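Local coordinates for putative nitrite reductase NADPH (Small subunit) oxidoreductase protein (Vibrio parahaemolyticus RIMD 2210633, PDB 3C0D), which probably serves as the small, Rieske-like subunit of an NAD(P)H-dependent nitrite reductase used in nitrate assimilation, at residues M16-A21 and I35-V40; R29-Y34 and Y41-W46. One frame throughout, in Å; residues are numbered along the deposited sequence.

Contact 1 of 2, residues M16-A21 and I35-V40; sequences MPFIGA and IPDSGV
The carbonyl oxygen of Ile35, whose side chain meets Phe18 across the contact, is gripped by two backbone amides: Gly39 N donates to Ile35 O at 2.7 Å, and Ser38 N adds a weak bond. Ile35 N donates to Gly39 O in return; with Ser38 and Gly39 both set against the single residue Ile35, this is a classic beta bulge, at the turn linking strands 28-35 and 39-47. At phi 121° and psi -139° a CB on Gly39 would run into the carbonyl oxygen of Ser38, which explains the glycine. Against this turn leans a type II beta turn from Met16 to Ile19, closed by Ile19 N bonding Met16 O at 3.2 Å. Phe18 is its third residue, and a chi1 of -57° puts CG anti to the carbonyl carbon, sending the ring toward the hairpin end. There Pro36 CD lies over one face, 4.0 Å from the Phe18 ring centroid and offset toward the rim, a CH-pi contact. The Phe18 and Ile35 side chains cross at about a right angle: Phe18 CD1 meets Ile35 CD1, and Phe18 CE1 meets Ile35 CG2, both at 3.6 Å. Pro17 CB approaches Pro36 CG at 4.1 Å. Ile35 also packs on Leu80.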
# COMPACT_ATOMS: atom_id res chain seq x y z
N MSE A 16 -10.61 -2.32 -5.83
CA MSE A 16 -10.55 -3.10 -7.05
C MSE A 16 -9.26 -3.92 -6.97
O MSE A 16 -8.25 -3.45 -6.46
CB MSE A 16 -10.49 -2.19 -8.27
CG MSE A 16 -11.82 -1.64 -8.72
SE MSE A 16 -11.63 -0.62 -10.38
CE MSE A 16 -12.05 -2.03 -11.67
N PRO A 17 -9.29 -5.16 -7.48
CA PRO A 17 -8.11 -6.03 -7.45
C PRO A 17 -6.89 -5.45 -8.15
O PRO A 17 -6.97 -5.04 -9.30
CB PRO A 17 -8.61 -7.30 -8.10
CG PRO A 17 -10.04 -7.34 -7.67
CD PRO A 17 -10.45 -5.92 -7.96
N PHE A 18 -5.78 -5.39 -7.43
CA PHE A 18 -4.53 -4.88 -7.97
C PHE A 18 -4.52 -3.40 -8.32
O PHE A 18 -3.58 -2.92 -8.95
CB PHE A 18 -4.15 -5.69 -9.23
CG PHE A 18 -4.02 -7.16 -8.99
CD1 PHE A 18 -3.01 -7.66 -8.16
CD2 PHE A 18 -4.90 -8.06 -9.60
CE1 PHE A 18 -2.86 -9.03 -7.94
CE2 PHE A 18 -4.76 -9.44 -9.39
CZ PHE A 18 -3.74 -9.92 -8.56
N ILE A 19 -5.54 -2.67 -7.89
CA ILE A 19 -5.62 -1.25 -8.19
C ILE A 19 -5.67 -0.37 -6.94
O ILE A 19 -6.60 -0.44 -6.14
CB ILE A 19 -6.84 -0.99 -9.09
CG1 ILE A 19 -6.61 -1.70 -10.43
CG2 ILE A 19 -7.04 0.51 -9.30
CD1 ILE A 19 -7.77 -1.60 -11.40
N GLY A 20 -4.65 0.48 -6.80
CA GLY A 20 -4.54 1.35 -5.64
C GLY A 20 -5.68 2.31 -5.35
O GLY A 20 -6.16 2.99 -6.24
N ALA A 21 -6.11 2.33 -4.09
CA ALA A 21 -7.17 3.21 -3.60
C ALA A 21 -6.54 4.05 -2.50
O ALA A 21 -5.98 3.51 -1.56
CB ALA A 21 -8.32 2.40 -3.03
N ILE A 35 -4.76 -7.58 -2.99
CA ILE A 35 -4.23 -8.69 -3.79
C ILE A 35 -5.04 -9.93 -3.42
O ILE A 35 -4.87 -10.47 -2.33
CB ILE A 35 -2.75 -9.00 -3.46
CG1 ILE A 35 -1.92 -7.71 -3.46
CG2 ILE A 35 -2.18 -9.94 -4.49
CD1 ILE A 35 -1.92 -6.98 -4.80
N PRO A 36 -5.93 -10.40 -4.32
CA PRO A 36 -6.77 -11.59 -4.07
C PRO A 36 -6.10 -12.73 -3.29
O PRO A 36 -6.60 -13.15 -2.24
CB PRO A 36 -7.19 -12.01 -5.47
CG PRO A 36 -7.31 -10.70 -6.18
CD PRO A 36 -6.07 -9.95 -5.72
N ASP A 37 -4.97 -13.22 -3.79
CA ASP A 37 -4.29 -14.33 -3.11
C ASP A 37 -3.65 -13.96 -1.76
O ASP A 37 -3.53 -14.81 -0.87
CB ASP A 37 -3.21 -14.93 -4.03
CG ASP A 37 -3.48 -14.67 -5.52
OD1 ASP A 37 -3.41 -13.49 -5.95
OD2 ASP A 37 -3.75 -15.65 -6.26
N SER A 38 -3.26 -12.69 -1.60
CA SER A 38 -2.57 -12.20 -0.41
C SER A 38 -3.33 -11.42 0.66
O SER A 38 -3.01 -11.50 1.84
CB SER A 38 -1.37 -11.35 -0.83
OG SER A 38 -0.44 -12.08 -1.59
N GLY A 39 -4.32 -10.64 0.26
CA GLY A 39 -5.05 -9.84 1.23
C GLY A 39 -4.91 -8.38 0.84
O GLY A 39 -4.97 -8.05 -0.36
N VAL A 40 -4.73 -7.49 1.81
CA VAL A 40 -4.60 -6.07 1.50
C VAL A 40 -3.32 -5.43 2.05
O VAL A 40 -2.99 -5.57 3.24
CB VAL A 40 -5.83 -5.29 2.02
CG1 VAL A 40 -5.81 -3.87 1.53
CG2 VAL A 40 -7.10 -5.97 1.55

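Contact 2 of 2, residues R29-Y34 and Y41-W46; sequences RVALFY and YAVQDW
Ala31 and Val43 exchange backbone bonds in both directions, Ala31 N donating to Val43 O at 2.7 Å and Val43 N returning a bond to Ala31 O. Phe33 and Tyr41 repeat this pattern, the bond from Tyr41 N to Phe33 O being nearly straight (176° at the hydrogen). Between these hydrogen-bonded pairs, Leu32 faces Ala42 as a non-hydrogen-bonded pair, with CA-H...O contacts such as Ala42 CA to Ala31 O at 3.3 Å. The ladder is that of the antiparallel beta hairpin formed by strands 28-35 and 39-47, part of the main antiparallel sheet of this Rieske-like domain; the short segment axes run 149° apart. Side chains sort onto the two faces accordingly. On one, the Ala42 methyl touches both Leu32 CD2, 3.6 Å from Ala42 CB, and Val30 CG1. Val30 brings that branch there because CG1 stands anti to its backbone N (chi1 -175°). On the other face, Val43 CG2 meets the edge of the Phe33 ring, near its plane, at CE2, and also lies 3.9 Å from Ala31 CB.

Val30 faces Gln44 as a further non-hydrogen-bonded pair, and beyond it Asp45 N binds Arg29 O at 3.0 Å, from above the carbonyl plane. The Arg29 and Asp45 side chains meet through their aliphatic parts, Arg29 CG lying 3.5 Å from Asp45 CB. Their charged ends stay apart, with Arg29 NE 5.9 Å from Asp45 OD2, although the guanidinium and carboxylate planes are almost parallel. Each charged group has its partner beyond the hairpin: Asp45 OD1 accepts Ser56 N, and Arg29 makes a cation-pi contact with Tyr53. Farther out, Trp96 covers Val30 and Ala42, while Leu9 and Cys10 pack on Leu32.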
# COMPACT_ATOMS: atom_id res chain seq x y z
N ARG A 29 -1.06 10.14 3.97
CA ARG A 29 -1.58 9.64 2.71
C ARG A 29 -1.22 8.19 2.53
O ARG A 29 -0.04 7.87 2.45
CB ARG A 29 -0.96 10.38 1.53
CG ARG A 29 -1.90 10.49 0.36
CD ARG A 29 -2.60 11.80 0.48
NE ARG A 29 -2.26 12.39 1.75
CZ ARG A 29 -2.46 13.65 2.03
NH1 ARG A 29 -3.00 14.44 1.11
NH2 ARG A 29 -2.13 14.13 3.22
N VAL A 30 -2.22 7.32 2.43
CA VAL A 30 -1.97 5.89 2.28
C VAL A 30 -2.58 5.31 1.00
O VAL A 30 -3.64 5.74 0.54
CB VAL A 30 -2.52 5.11 3.49
CG1 VAL A 30 -2.15 3.65 3.39
CG2 VAL A 30 -1.98 5.71 4.77
N ALA A 31 -1.90 4.32 0.43
CA ALA A 31 -2.37 3.66 -0.78
C ALA A 31 -2.71 2.22 -0.44
O ALA A 31 -1.85 1.49 0.05
CB ALA A 31 -1.29 3.71 -1.87
N LEU A 32 -3.95 1.81 -0.67
CA LEU A 32 -4.36 0.44 -0.38
C LEU A 32 -4.31 -0.39 -1.65
O LEU A 32 -4.73 0.07 -2.72
CB LEU A 32 -5.77 0.39 0.20
CG LEU A 32 -5.96 1.10 1.54
CD1 LEU A 32 -7.25 0.61 2.17
CD2 LEU A 32 -4.78 0.82 2.46
N PHE A 33 -3.80 -1.61 -1.54
CA PHE A 33 -3.68 -2.49 -2.69
C PHE A 33 -4.21 -3.86 -2.32
O PHE A 33 -3.58 -4.59 -1.55
CB PHE A 33 -2.22 -2.61 -3.13
CG PHE A 33 -1.72 -1.43 -3.91
CD1 PHE A 33 -2.06 -1.26 -5.25
CD2 PHE A 33 -0.83 -0.52 -3.32
CE1 PHE A 33 -1.51 -0.21 -6.02
CE2 PHE A 33 -0.27 0.55 -4.07
CZ PHE A 33 -0.62 0.69 -5.42
N TYR A 34 -5.37 -4.21 -2.87
CA TYR A 34 -5.98 -5.51 -2.60
C TYR A 34 -5.46 -6.59 -3.54
O TYR A 34 -5.68 -6.52 -4.75
CB TYR A 34 -7.50 -5.39 -2.71
CG TYR A 34 -8.24 -6.70 -2.75
CD1 TYR A 34 -7.96 -7.72 -1.85
CD2 TYR A 34 -9.27 -6.91 -3.67
CE1 TYR A 34 -8.68 -8.93 -1.85
CE2 TYR A 34 -10.01 -8.10 -3.68
CZ TYR A 34 -9.71 -9.11 -2.76
OH TYR A 34 -10.46 -10.26 -2.72
N TYR A 41 -2.58 -4.74 1.18
CA TYR A 41 -1.34 -4.07 1.58
C TYR A 41 -1.47 -2.53 1.51
O TYR A 41 -2.05 -1.99 0.58
CB TYR A 41 -0.18 -4.53 0.71
CG TYR A 41 0.13 -5.99 0.88
CD1 TYR A 41 -0.64 -6.96 0.26
CD2 TYR A 41 1.17 -6.41 1.71
CE1 TYR A 41 -0.39 -8.33 0.45
CE2 TYR A 41 1.44 -7.77 1.91
CZ TYR A 41 0.65 -8.73 1.28
OH TYR A 41 0.90 -10.09 1.49
N ALA A 42 -0.91 -1.85 2.50
CA ALA A 42 -0.96 -0.39 2.57
C ALA A 42 0.44 0.17 2.51
O ALA A 42 1.33 -0.33 3.18
CB ALA A 42 -1.61 0.03 3.87
N VAL A 43 0.65 1.22 1.71
CA VAL A 43 1.96 1.86 1.61
C VAL A 43 1.73 3.36 1.48
O VAL A 43 0.64 3.78 1.09
CB VAL A 43 2.74 1.38 0.37
CG1 VAL A 43 3.11 -0.09 0.50
CG2 VAL A 43 1.90 1.60 -0.89
N GLN A 44 2.72 4.19 1.81
CA GLN A 44 2.55 5.63 1.67
C GLN A 44 2.26 5.94 0.21
O GLN A 44 2.90 5.38 -0.68
CB GLN A 44 3.80 6.38 2.09
CG GLN A 44 4.92 6.31 1.10
CD GLN A 44 6.15 6.99 1.63
OE1 GLN A 44 6.67 6.62 2.69
NE2 GLN A 44 6.63 8.01 0.91
N ASP A 45 1.32 6.84 -0.02
CA ASP A 45 0.93 7.21 -1.36
C ASP A 45 1.91 8.17 -1.96
O ASP A 45 2.06 8.21 -3.18
CB ASP A 45 -0.46 7.83 -1.38
CG ASP A 45 -1.00 8.00 -2.80
OD1 ASP A 45 -0.91 7.04 -3.59
OD2 ASP A 45 -1.51 9.09 -3.11
N TRP A 46 2.59 8.93 -1.12
CA TRP A 46 3.59 9.88 -1.61
C TRP A 46 4.85 9.14 -2.12
O TRP A 46 5.43 8.33 -1.40
CB TRP A 46 3.93 10.87 -0.49
CG TRP A 46 5.02 11.86 -0.78
CD1 TRP A 46 6.34 11.74 -0.49
CD2 TRP A 46 4.86 13.16 -1.39
NE1 TRP A 46 7.02 12.86 -0.87
CE2 TRP A 46 6.14 13.75 -1.42
CE3 TRP A 46 3.77 13.87 -1.90
CZ2 TRP A 46 6.36 15.04 -1.95
CZ3 TRP A 46 3.98 15.14 -2.42
CH2 TRP A 46 5.27 15.71 -2.44

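From the N terminus, the loop that follows strand 6-11 reaches contact 1 at residues 16-21 and runs into strand 21-25. Contact 1 closes the longer loop, with 13 residues between its segments; contact 2 closes the hairpin of strands 28-35 and 39-47, with six. The segments alternate along the chain, so the two closures cross, and 35-40 is the turn region inside the hairpin of contact 2. Their centres lie about 11 Å apart. Probable backbone hydrogen bonds connect them, Ala21 O to Leu32 N at 2.8 Å and Phe18 N to Tyr34 O at 2.9 Å, the first where strand 21-25 starts to pair with strand 28-35, the second tying the preceding loop to it.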